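Local coordinates for novel antigen receptor (Ginglymostoma cirratum, PDB 4Q97), which forms the first constant domain of IgNAR, the shark antigen-receptor antibody, and is probably a scaffold domain rather than a site of antigen binding, at residues S91-H96 / N102-I107; V45-N50 / S56-T61; L15-T20 / Q82-G87; P8-V13 / S97-N102. One frame throughout, in Å; residues are numbered along the deposited sequence.

Contact 1: S91-H96 / N102-I107; sequences SCQVSH and NQRKEI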
loop_
_atom_site.group_PDB
_atom_site.type_symbol
_atom_site.label_atom_id
_atom_site.label_comp_id
_atom_site.label_asym_id
_atom_site.label_seq_id
_atom_site.Cartn_x
_atom_site.Cartn_y
_atom_site.Cartn_z
ATOM N N SER A 91 -1.195 9.479 11.997
ATOM C CA SER A 91 0.016 8.703 12.179
ATOM C C SER A 91 -0.342 7.229 12.295
ATOM O O SER A 91 -1.373 6.881 12.867
ATOM C CB SER A 91 0.779 9.177 13.426
ATOM O OG SER A 91 0.021 8.983 14.615
ATOM N N CYS A 92 0.488 6.372 11.705
ATOM C CA CYS A 92 0.479 4.956 12.037
ATOM C C CYS A 92 1.745 4.648 12.830
ATOM O O CYS A 92 2.795 5.285 12.649
ATOM C CB CYS A 92 0.374 4.060 10.791
ATOM S SG CYS A 92 1.841 4.087 9.742
ATOM N N GLN A 93 1.621 3.667 13.714
ATOM C CA GLN A 93 2.681 3.286 14.617
ATOM C C GLN A 93 2.910 1.786 14.453
ATOM O O GLN A 93 1.959 0.998 14.474
ATOM C CB GLN A 93 2.292 3.664 16.051
ATOM C CG GLN A 93 3.400 3.510 17.081
ATOM C CD GLN A 93 3.528 4.707 18.014
ATOM O OE1 GLN A 93 2.560 5.421 18.279
ATOM N NE2 GLN A 93 4.738 4.929 18.519
ATOM N N VAL A 94 4.172 1.406 14.260
ATOM C CA VAL A 94 4.541 0.010 14.018
ATOM C C VAL A 94 5.475 -0.541 15.102
ATOM O O VAL A 94 6.544 0.020 15.373
ATOM C CB VAL A 94 5.192 -0.185 12.631
ATOM C CG1 VAL A 94 5.347 -1.673 12.330
ATOM C CG2 VAL A 94 4.371 0.501 11.542
ATOM N N SER A 95 5.060 -1.652 15.707
ATOM C CA SER A 95 5.825 -2.302 16.765
ATOM C C SER A 95 6.372 -3.642 16.325
ATOM O O SER A 95 5.659 -4.451 15.731
ATOM C CB SER A 95 4.974 -2.488 18.023
ATOM O OG SER A 95 5.546 -1.800 19.120
ATOM N N HIS A 96 7.644 -3.869 16.639
ATOM C CA HIS A 96 8.337 -5.095 16.285
ATOM C C HIS A 96 9.172 -5.520 17.486
ATOM O O HIS A 96 10.286 -5.038 17.688
ATOM C CB HIS A 96 9.201 -4.867 15.039
ATOM C CG HIS A 96 9.718 -6.127 14.415
ATOM N ND1 HIS A 96 8.890 -7.136 13.976
ATOM C CD2 HIS A 96 10.980 -6.529 14.136
ATOM C CE1 HIS A 96 9.622 -8.112 13.469
ATOM N NE2 HIS A 96 10.893 -7.766 13.552
ATOM N N ASN A 102 9.918 0.547 17.959
ATOM C CA ASN A 102 8.663 1.271 17.895
ATOM C C ASN A 102 8.797 2.403 16.902
ATOM O O ASN A 102 9.585 3.330 17.102
ATOM C CB ASN A 102 8.259 1.820 19.266
ATOM C CG ASN A 102 6.924 2.543 19.235
ATOM O OD1 ASN A 102 6.698 3.487 19.995
ATOM N ND2 ASN A 102 6.031 2.106 18.351
ATOM N N GLN A 103 8.029 2.320 15.825
ATOM C CA GLN A 103 8.123 3.306 14.768
ATOM C C GLN A 103 6.820 4.029 14.505
ATOM O O GLN A 103 5.740 3.495 14.745
ATOM C CB GLN A 103 8.651 2.666 13.496
ATOM C CG GLN A 103 10.162 2.717 13.416
ATOM C CD GLN A 103 10.672 2.216 12.095
ATOM O OE1 GLN A 103 10.652 1.021 11.834
ATOM N NE2 GLN A 103 11.133 3.129 11.248
ATOM N N ARG A 104 6.948 5.260 14.020
ATOM C CA ARG A 104 5.808 6.098 13.680
ATOM C C ARG A 104 6.140 7.084 12.562
ATOM O O ARG A 104 7.238 7.644 12.509
ATOM C CB ARG A 104 5.302 6.846 14.915
ATOM C CG ARG A 104 6.365 7.654 15.638
ATOM C CD ARG A 104 5.979 7.889 17.086
ATOM N NE ARG A 104 7.150 7.867 17.960
ATOM C CZ ARG A 104 7.791 8.945 18.405
ATOM N NH1 ARG A 104 8.846 8.796 19.196
ATOM N NH2 ARG A 104 7.389 10.166 18.068
ATOM N N LYS A 105 5.178 7.276 11.666
ATOM C CA LYS A 105 5.240 8.326 10.653
ATOM C C LYS A 105 3.956 9.133 10.705
ATOM O O LYS A 105 2.875 8.582 10.914
ATOM C CB LYS A 105 5.425 7.727 9.257
ATOM C CG LYS A 105 6.768 7.048 9.036
ATOM C CD LYS A 105 7.882 8.050 8.767
ATOM C CE LYS A 105 9.060 7.373 8.084
ATOM N NZ LYS A 105 9.834 8.331 7.249
ATOM N N GLU A 106 4.078 10.440 10.524
ATOM C CA GLU A 106 2.922 11.324 10.541
ATOM C C GLU A 106 2.701 11.932 9.162
ATOM O O GLU A 106 3.645 12.077 8.379
ATOM C CB GLU A 106 3.092 12.423 11.597
ATOM C CG GLU A 106 4.379 13.227 11.468
ATOM C CD GLU A 106 4.349 14.535 12.233
ATOM O OE1 GLU A 106 3.986 14.534 13.432
ATOM O OE2 GLU A 106 4.702 15.572 11.632
ATOM N N ILE A 107 1.447 12.273 8.873
ATOM C CA ILE A 107 1.069 12.916 7.616
ATOM C C ILE A 107 -0.096 13.867 7.881
ATOM O O ILE A 107 -0.929 13.609 8.761
ATOM C CB ILE A 107 0.688 11.879 6.528
ATOM C CG1 ILE A 107 1.017 12.403 5.122
ATOM C CG2 ILE A 107 -0.777 11.467 6.649
ATOM C CD1 ILE A 107 0.771 11.404 4.005
#

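Contact 2: V45-N50 / S56-T61; sequences VSWQKN and SGFATT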
loop_
_atom_site.group_PDB
_atom_site.type_symbol
_atom_site.label_atom_id
_atom_site.label_comp_id
_atom_site.label_asym_id
_atom_site.label_seq_id
_atom_site.Cartn_x
_atom_site.Cartn_y
_atom_site.Cartn_z
ATOM N N VAL A 45 0.258 -2.891 14.591
ATOM C CA VAL A 45 -0.055 -1.654 13.867
ATOM C C VAL A 45 -1.182 -0.901 14.562
ATOM O O VAL A 45 -2.192 -1.495 14.947
ATOM C CB VAL A 45 -0.484 -1.912 12.400
ATOM C CG1 VAL A 45 -0.481 -0.613 11.599
ATOM C CG2 VAL A 45 0.415 -2.940 11.739
ATOM N N SER A 46 -1.007 0.408 14.707
ATOM C CA SER A 46 -2.025 1.267 15.312
ATOM C C SER A 46 -2.015 2.667 14.705
ATOM O O SER A 46 -0.954 3.258 14.488
ATOM C CB SER A 46 -1.849 1.343 16.828
ATOM O OG SER A 46 -0.548 1.782 17.160
ATOM N N TRP A 47 -3.213 3.178 14.437
ATOM C CA TRP A 47 -3.406 4.481 13.824
ATOM C C TRP A 47 -3.805 5.515 14.854
ATOM O O TRP A 47 -4.504 5.200 15.821
ATOM C CB TRP A 47 -4.516 4.400 12.787
ATOM C CG TRP A 47 -4.149 3.665 11.553
ATOM C CD1 TRP A 47 -4.290 2.327 11.324
ATOM C CD2 TRP A 47 -3.591 4.224 10.359
ATOM N NE1 TRP A 47 -3.850 2.016 10.058
ATOM C CE2 TRP A 47 -3.416 3.163 9.444
ATOM C CE3 TRP A 47 -3.219 5.518 9.973
ATOM C CZ2 TRP A 47 -2.885 3.356 8.159
ATOM C CZ3 TRP A 47 -2.692 5.709 8.693
ATOM C CH2 TRP A 47 -2.531 4.630 7.805
ATOM N N GLN A 48 -3.367 6.753 14.628
ATOM C CA GLN A 48 -3.780 7.899 15.437
ATOM C C GLN A 48 -4.192 9.081 14.572
ATOM O O GLN A 48 -3.724 9.230 13.442
ATOM C CB GLN A 48 -2.666 8.351 16.384
ATOM C CG GLN A 48 -2.586 7.579 17.688
ATOM C CD GLN A 48 -1.325 6.749 17.809
ATOM O OE1 GLN A 48 -0.693 6.728 18.865
ATOM N NE2 GLN A 48 -0.944 6.068 16.729
ATOM N N LYS A 49 -5.085 9.902 15.117
ATOM C CA LYS A 49 -5.414 11.206 14.554
ATOM C C LYS A 49 -5.178 12.283 15.614
ATOM O O LYS A 49 -5.684 12.174 16.736
ATOM C CB LYS A 49 -6.872 11.244 14.086
ATOM C CG LYS A 49 -7.295 12.577 13.490
ATOM C CD LYS A 49 -8.805 12.720 13.478
ATOM C CE LYS A 49 -9.206 14.181 13.381
ATOM N NZ LYS A 49 -10.610 14.393 13.823
ATOM N N ASN A 50 -4.410 13.312 15.258
ATOM C CA ASN A 50 -4.142 14.453 16.147
ATOM C C ASN A 50 -3.792 14.074 17.586
ATOM O O ASN A 50 -4.405 14.582 18.527
ATOM C CB ASN A 50 -5.325 15.436 16.142
ATOM C CG ASN A 50 -5.124 16.594 15.186
ATOM O OD1 ASN A 50 -4.852 16.399 14.005
ATOM N ND2 ASN A 50 -5.268 17.813 15.697
ATOM N N SER A 56 -11.609 2.635 14.230
ATOM C CA SER A 56 -11.888 1.755 13.089
ATOM C C SER A 56 -11.689 2.487 11.760
ATOM O O SER A 56 -11.077 3.556 11.713
ATOM C CB SER A 56 -13.312 1.193 13.178
ATOM O OG SER A 56 -14.271 2.179 12.830
ATOM N N GLY A 57 -12.220 1.908 10.686
ATOM C CA GLY A 57 -12.062 2.460 9.345
ATOM C C GLY A 57 -10.779 1.990 8.681
ATOM O O GLY A 57 -10.426 2.466 7.596
ATOM N N PHE A 58 -10.079 1.054 9.324
ATOM C CA PHE A 58 -8.818 0.557 8.780
ATOM C C PHE A 58 -8.696 -0.959 8.671
ATOM O O PHE A 58 -9.111 -1.705 9.563
ATOM C CB PHE A 58 -7.605 1.173 9.498
ATOM C CG PHE A 58 -7.391 0.682 10.903
ATOM C CD1 PHE A 58 -6.590 -0.429 11.155
ATOM C CD2 PHE A 58 -7.952 1.358 11.986
ATOM C CE1 PHE A 58 -6.376 -0.873 12.453
ATOM C CE2 PHE A 58 -7.740 0.919 13.286
ATOM C CZ PHE A 58 -6.949 -0.197 13.521
ATOM N N ALA A 59 -8.125 -1.391 7.550
ATOM C CA ALA A 59 -7.790 -2.786 7.318
ATOM C C ALA A 59 -6.288 -2.910 7.107
ATOM O O ALA A 59 -5.651 -2.017 6.541
ATOM C CB ALA A 59 -8.542 -3.319 6.109
ATOM N N THR A 60 -5.726 -4.013 7.583
ATOM C CA THR A 60 -4.326 -4.322 7.357
ATOM C C THR A 60 -4.289 -5.612 6.554
ATOM O O THR A 60 -4.956 -6.586 6.917
ATOM C CB THR A 60 -3.556 -4.465 8.690
ATOM O OG1 THR A 60 -3.677 -3.253 9.449
ATOM C CG2 THR A 60 -2.073 -4.750 8.445
ATOM N N THR A 61 -3.536 -5.606 5.454
ATOM C CA THR A 61 -3.405 -6.784 4.600
ATOM C C THR A 61 -2.609 -7.870 5.322
ATOM O O THR A 61 -1.879 -7.584 6.277
ATOM C CB THR A 61 -2.720 -6.464 3.244
ATOM O OG1 THR A 61 -1.330 -6.169 3.447
ATOM C CG2 THR A 61 -3.400 -5.283 2.535
#

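Contact 3: L15-T20 / Q82-G87; sequences LLHSAT and QEWSRG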
loop_
_atom_site.group_PDB
_atom_site.type_symbol
_atom_site.label_atom_id
_atom_site.label_comp_id
_atom_site.label_asym_id
_atom_site.label_seq_id
_atom_site.Cartn_x
_atom_site.Cartn_y
_atom_site.Cartn_z
ATOM N N LEU A 15 4.264 6.184 5.303
ATOM C CA LEU A 15 2.869 6.586 5.224
ATOM C C LEU A 15 2.638 7.396 3.953
ATOM O O LEU A 15 3.351 8.371 3.682
ATOM C CB LEU A 15 2.472 7.418 6.441
ATOM C CG LEU A 15 0.995 7.289 6.786
ATOM C CD1 LEU A 15 0.800 6.634 8.129
ATOM C CD2 LEU A 15 0.325 8.636 6.822
ATOM N N LEU A 16 1.646 6.981 3.172
ATOM C CA LEU A 16 1.385 7.603 1.880
ATOM C C LEU A 16 -0.090 7.957 1.738
ATOM O O LEU A 16 -0.957 7.260 2.267
ATOM C CB LEU A 16 1.818 6.674 0.737
ATOM C CG LEU A 16 3.160 5.954 0.893
ATOM C CD1 LEU A 16 3.293 4.800 -0.095
ATOM C CD2 LEU A 16 4.323 6.929 0.771
ATOM N N HIS A 17 -0.363 9.039 1.015
ATOM C CA HIS A 17 -1.737 9.465 0.782
ATOM C C HIS A 17 -2.054 9.447 -0.706
ATOM O O HIS A 17 -1.176 9.670 -1.540
ATOM C CB HIS A 17 -1.974 10.867 1.355
ATOM C CG HIS A 17 -1.632 11.976 0.407
ATOM N ND1 HIS A 17 -0.385 12.112 -0.166
ATOM C CD2 HIS A 17 -2.380 12.998 -0.074
ATOM C CE1 HIS A 17 -0.380 13.164 -0.964
ATOM N NE2 HIS A 17 -1.576 13.725 -0.919
ATOM N N SER A 18 -3.306 9.159 -1.029
ATOM C CA SER A 18 -3.821 9.427 -2.365
ATOM C C SER A 18 -5.200 10.062 -2.268
ATOM O O SER A 18 -6.050 9.620 -1.488
ATOM C CB SER A 18 -3.872 8.159 -3.221
ATOM O OG SER A 18 -4.735 7.188 -2.654
ATOM N N ALA A 19 -5.393 11.123 -3.042
ATOM C CA ALA A 19 -6.701 11.726 -3.212
ATOM C C ALA A 19 -6.949 11.938 -4.700
ATOM O O ALA A 19 -6.705 13.021 -5.238
ATOM C CB ALA A 19 -6.797 13.037 -2.442
ATOM N N THR A 20 -7.400 10.878 -5.363
ATOM C CA THR A 20 -7.793 10.953 -6.767
ATOM C C THR A 20 -9.283 11.283 -6.852
ATOM O O THR A 20 -9.874 11.738 -5.873
ATOM C CB THR A 20 -7.478 9.651 -7.539
ATOM O OG1 THR A 20 -8.324 8.592 -7.073
ATOM C CG2 THR A 20 -6.013 9.256 -7.371
ATOM N N GLN A 82 -13.668 15.451 4.662
ATOM C CA GLN A 82 -13.934 16.439 5.699
ATOM C C GLN A 82 -12.780 16.501 6.696
ATOM O O GLN A 82 -12.199 17.565 6.936
ATOM C CB GLN A 82 -15.211 16.039 6.440
ATOM C CG GLN A 82 -16.001 17.188 7.032
ATOM C CD GLN A 82 -16.658 18.062 5.980
ATOM O OE1 GLN A 82 -16.890 17.639 4.844
ATOM N NE2 GLN A 82 -16.966 19.293 6.359
ATOM N N GLU A 83 -12.446 15.333 7.241
ATOM C CA GLU A 83 -11.457 15.188 8.302
ATOM C C GLU A 83 -10.011 15.359 7.830
ATOM O O GLU A 83 -9.081 15.281 8.633
ATOM C CB GLU A 83 -11.633 13.820 8.964
ATOM C CG GLU A 83 -12.891 13.696 9.807
ATOM C CD GLU A 83 -12.667 14.127 11.241
ATOM O OE1 GLU A 83 -13.285 15.126 11.675
ATOM O OE2 GLU A 83 -11.862 13.465 11.930
ATOM N N TRP A 84 -9.825 15.601 6.535
ATOM C CA TRP A 84 -8.486 15.677 5.959
ATOM C C TRP A 84 -7.874 17.083 5.973
ATOM O O TRP A 84 -6.674 17.215 6.194
ATOM C CB TRP A 84 -8.461 15.054 4.553
ATOM C CG TRP A 84 -7.125 15.119 3.848
ATOM C CD1 TRP A 84 -6.845 15.790 2.691
ATOM C CD2 TRP A 84 -5.897 14.489 4.252
ATOM N NE1 TRP A 84 -5.523 15.622 2.348
ATOM C CE2 TRP A 84 -4.917 14.830 3.289
ATOM C CE3 TRP A 84 -5.527 13.672 5.334
ATOM C CZ2 TRP A 84 -3.591 14.381 3.372
ATOM C CZ3 TRP A 84 -4.204 13.230 5.418
ATOM C CH2 TRP A 84 -3.256 13.585 4.439
ATOM N N SER A 85 -8.679 18.122 5.760
ATOM C CA SER A 85 -8.153 19.498 5.808
ATOM C C SER A 85 -8.489 20.289 7.073
ATOM O O SER A 85 -8.328 21.514 7.109
ATOM C CB SER A 85 -8.516 20.300 4.555
ATOM O OG SER A 85 -7.460 20.256 3.612
ATOM N N ARG A 86 -8.938 19.585 8.112
ATOM C CA ARG A 86 -9.029 20.165 9.451
ATOM C C ARG A 86 -7.618 20.358 10.008
ATOM O O ARG A 86 -7.435 20.577 11.210
ATOM C CB ARG A 86 -9.841 19.259 10.380
ATOM C CG ARG A 86 -11.330 19.212 10.083
ATOM C CD ARG A 86 -12.009 18.106 10.875
ATOM N NE ARG A 86 -12.623 18.581 12.114
ATOM C CZ ARG A 86 -13.917 18.861 12.251
ATOM N NH1 ARG A 86 -14.387 19.285 13.417
ATOM N NH2 ARG A 86 -14.744 18.717 11.223
ATOM N N GLY A 87 -6.625 20.274 9.121
ATOM C CA GLY A 87 -5.222 20.267 9.514
ATOM C C GLY A 87 -4.966 19.121 10.470
ATOM O O GLY A 87 -4.163 19.246 11.396
#

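Contact 4: P8-V13 / S97-N102; sequences PSPPIV and SATSSN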
loop_
_atom_site.group_PDB
_atom_site.type_symbol
_atom_site.label_atom_id
_atom_site.label_comp_id
_atom_site.label_asym_id
_atom_site.label_seq_id
_atom_site.Cartn_x
_atom_site.Cartn_y
_atom_site.Cartn_z
ATOM N N PRO A 8 17.073 -10.713 12.743
ATOM C CA PRO A 8 15.876 -9.886 12.864
ATOM C C PRO A 8 16.145 -8.489 12.302
ATOM O O PRO A 8 17.218 -7.924 12.532
ATOM C CB PRO A 8 15.650 -9.805 14.382
ATOM C CG PRO A 8 16.937 -10.252 15.002
ATOM C CD PRO A 8 17.499 -11.252 14.045
ATOM N N SER A 9 15.193 -7.954 11.545
ATOM C CA SER A 9 15.344 -6.612 11.002
ATOM C C SER A 9 14.083 -5.775 11.217
ATOM O O SER A 9 12.966 -6.280 11.058
ATOM C CB SER A 9 15.732 -6.661 9.524
ATOM O OG SER A 9 14.663 -7.134 8.730
ATOM N N PRO A 10 14.259 -4.492 11.584
ATOM C CA PRO A 10 13.119 -3.632 11.883
ATOM C C PRO A 10 12.381 -3.200 10.615
ATOM O O PRO A 10 13.014 -2.996 9.580
ATOM C CB PRO A 10 13.765 -2.429 12.582
ATOM C CG PRO A 10 15.142 -2.362 12.023
ATOM C CD PRO A 10 15.544 -3.769 11.684
ATOM N N PRO A 11 11.044 -3.054 10.697
ATOM C CA PRO A 11 10.261 -2.706 9.513
ATOM C C PRO A 11 10.627 -1.330 8.981
ATOM O O PRO A 11 10.947 -0.425 9.757
ATOM C CB PRO A 11 8.820 -2.704 10.032
ATOM C CG PRO A 11 8.936 -2.427 11.488
ATOM C CD PRO A 11 10.219 -3.079 11.920
ATOM N N ILE A 12 10.618 -1.182 7.662
ATOM C CA ILE A 12 10.682 0.143 7.067
ATOM C C ILE A 12 9.240 0.608 6.948
ATOM O O ILE A 12 8.385 -0.108 6.421
ATOM C CB ILE A 12 11.400 0.141 5.702
ATOM C CG1 ILE A 12 12.806 -0.464 5.846
ATOM C CG2 ILE A 12 11.463 1.553 5.127
ATOM C CD1 ILE A 12 13.511 -0.719 4.521
ATOM N N VAL A 13 8.982 1.800 7.471
ATOM C CA VAL A 13 7.634 2.329 7.617
ATOM C C VAL A 13 7.470 3.581 6.774
ATOM O O VAL A 13 8.288 4.496 6.827
ATOM C CB VAL A 13 7.333 2.663 9.093
ATOM C CG1 VAL A 13 6.001 3.395 9.236
ATOM C CG2 VAL A 13 7.357 1.390 9.923
ATOM N N SER A 97 8.607 -6.413 18.294
ATOM C CA SER A 97 9.242 -6.853 19.536
ATOM C C SER A 97 10.633 -7.442 19.325
ATOM O O SER A 97 11.560 -7.123 20.071
ATOM C CB SER A 97 8.364 -7.867 20.265
ATOM O OG SER A 97 8.974 -8.276 21.477
ATOM N N ALA A 98 10.775 -8.288 18.305
ATOM C CA ALA A 98 12.018 -9.024 18.072
ATOM C C ALA A 98 13.222 -8.102 17.875
ATOM O O ALA A 98 14.363 -8.491 18.122
ATOM C CB ALA A 98 11.865 -9.967 16.890
ATOM N N THR A 99 12.947 -6.877 17.439
ATOM C CA THR A 99 13.978 -5.869 17.221
ATOM C C THR A 99 13.872 -4.744 18.259
ATOM O O THR A 99 14.644 -3.783 18.218
ATOM C CB THR A 99 13.909 -5.306 15.781
ATOM O OG1 THR A 99 15.019 -4.438 15.542
ATOM C CG2 THR A 99 12.633 -4.522 15.559
ATOM N N SER A 100 12.927 -4.890 19.192
ATOM C CA SER A 100 12.622 -3.865 20.202
ATOM C C SER A 100 12.388 -2.505 19.547
ATOM O O SER A 100 12.934 -1.480 19.979
ATOM C CB SER A 100 13.724 -3.785 21.271
ATOM O OG SER A 100 13.517 -4.737 22.299
ATOM N N SER A 101 11.570 -2.509 18.499
ATOM C CA SER A 101 11.394 -1.336 17.661
ATOM C C SER A 101 9.988 -0.766 17.765
ATOM O O SER A 101 9.000 -1.497 17.680
ATOM C CB SER A 101 11.712 -1.670 16.204
ATOM O OG SER A 101 11.853 -0.498 15.426
ATOM N N ASN A 102 9.918 0.547 17.959
ATOM C CA ASN A 102 8.663 1.271 17.895
ATOM C C ASN A 102 8.797 2.403 16.902
ATOM O O ASN A 102 9.585 3.330 17.102
ATOM C CB ASN A 102 8.259 1.820 19.266
ATOM C CG ASN A 102 6.924 2.543 19.235
ATOM O OD1 ASN A 102 6.698 3.487 19.995
ATOM N ND2 ASN A 102 6.031 2.106 18.351
#

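Contact 1: S91-H96 / N102-I107
S91 faces E106 in an antiparallel, non-hydrogen-bonded pair whose CA atoms lie 4.2 Å apart, and the small S91 side chain brings its CB to 3.3 Å from K105 O. The carboxylate of E106 turns away to a salt bridge with R108. At C92 the strands bond through their backbones: K105 N reaches C92 O at 3.3 Å, nearly in line with the carbonyl (C=O...N 168°), while the return bond from C92 N to K105 O is weak. C92 is buried, its SG joined to C33 SG. This is the intersheet disulfide of the immunoglobulin fold, and the two strands are the F and G strands of a C1-set domain, paired as a beta hairpin. Residues alternate between its faces: C92 and V94 look into the sandwich, while S91, Q93 and S95 lie on the outer face with N102, R104 and E106. Q93, long and polar, suits that face. With CG anti to the backbone N (chi1 -171°) and a bend at chi2, it reaches across to strand 101-108: its CG lies 3.3 Å from Q103 O, and its NE2 is 3.5 Å from R104 CD, against the aliphatic part of the arginine. Its amide plane lies about 10° from that of N102. V94 makes the shorter pair of backbone bonds, V94 N to Q103 O at 2.7 Å and Q103 N to V94 O at 2.8 Å. Its branched side chain turns inward onto V13, I35 and P11. At S95 the pairing returns to the non-hydrogen-bonded kind, with N102 opposite and the CA atoms 4.7 Å apart.

Contact 2: V45-N50 / S56-T61
W47 and F58 meet as an aromatic pair set at an angle, with their planes 48° apart and the centroids of the indole five-membered ring and the phenyl ring separated by 4.7 Å. The pyrrole side of the indole does the touching: W47 CD1 lies over one face of the phenylalanine, displaced toward its rim, 3.5 Å from F58 CG and 3.6 Å from F58 CD1. W47 NE1 stands 3.9 Å from F58 CB, so the tryptophan also passes over the root of the other side chain. The two run past each other in opposite senses. F58 has its CG between the backbone N and the carbonyl carbon (chi1 71°), which brings the ring toward the facing sheet. Rings this large suit the task, because the W47 and F58 backbones are 8.4 Å apart at their CA atoms and belong to different sheets. W47 is the core tryptophan of the C strand, packed on C33 of the intersheet disulfide as is usual in immunoglobulin domains; strand 58-65 is strand D, at the border of the other sheet. Further apolar packing surrounds the pair: L77 touches both rings, and L31 and I54 touch the indole. The side chains of V45 and T60 also set out toward the opposite segment. The polar bonds of this region run to a third strand. W47 NE1, buried with the ring, is hydrogen-bonded to S75 OG, which is also bonded to T60 OG1, so one serine hydroxyl ties both strands to strand E. On the outward side of strand D, A59 packs on V64 of the second subunit.

Contact 3: L15-T20 / Q82-G87
H17, in the extended end of strand 15-18, and W84, in the irregular loop 82-87, approach from backbones that stand well apart, with 10.5 Å between H17 CA and W84 CA, so the side chains alone bridge the distance. A chi1 of 178° extends the W84 indole away from the loop backbone and toward the strand. The nearest atoms are W84 CZ2, on the six-membered ring, and H17 CD2, 3.9 Å apart. The ring planes differ by only 20°, yet they are slid so far apart, with 5.9 Å between the centroids of the imidazole and the six-membered ring, that they barely overlap. Both side chains also rest on I107 and L31, and W84 adds Y90. A broad indole is well suited to lying over such a patch, where the E-F connection packs against strands A, B, F and G of the sandwich. W84 O is held by S109 OG, while neighbouring E83 forms a salt bridge with K49. H17 sits at the surface; next to it, L16 packs on H17 of the second subunit. The H17 and W84 rings meet carbon to carbon, without a hydrogen bond, which suggests weak dispersion with little directional preference.

Contact 4: P8-V13 / S97-N102
P10 and T99 form the centre of this contact, their side chains crossing at about a right angle. Both branches of the threonine touch the same proline carbon: T99 OG1 and T99 CG2 are each 3.8 Å from P10 CB. The torsion explains this double touch, since at chi1 -173° OG1 points opposite the backbone N and CG2 takes the site between N and the carbonyl carbon. S101 OG comes to 3.9 Å from P10 CB, and P8 CB lies more loosely, 4.2 Å from A98 O. These are van der Waals contacts, and proline suits them: it offers a rigid apolar ring and no backbone N-H that would need a partner. Further out, S9 bonds to G37 O through its OG and pairs with Y39 through its backbone, while P11 is buried against V94, H96 and Y38, so both neighbours of P10 are anchored. On the other side, a 3-10 turn at 97-99 is closed by S100 N to S97 O at 2.8 Å. S100 has a positive phi of 52°, and with S101 it faces H96 in a G1 beta bulge. Such a bulge is typical of a tight hairpin turn, here the F-G turn of the immunoglobulin fold, beside the segment leading into strand A.

None of the four contacts is fully buried. Contact 2 comes nearest, with aromatic rings bridging the two sheets, whereas contacts 1, 3 and 4 lie at the surface. Contacts 1 and 2 share a sheet, since strands 89-96 and 44-49 are neighbours; S91 O and Q48 N, 2.7 Å apart, probably form a hydrogen bond. Contact 4 shares N102 with contact 1 and lies at the turn of the same hairpin, exchanging a ladder of backbone bonds for proline packing. Contacts 3 and 4 both use strand 12-18 but stand on opposite sides of the domain centre, about 27 Å apart between centres. A K49-E83 salt bridge ties contact 2 to contact 3.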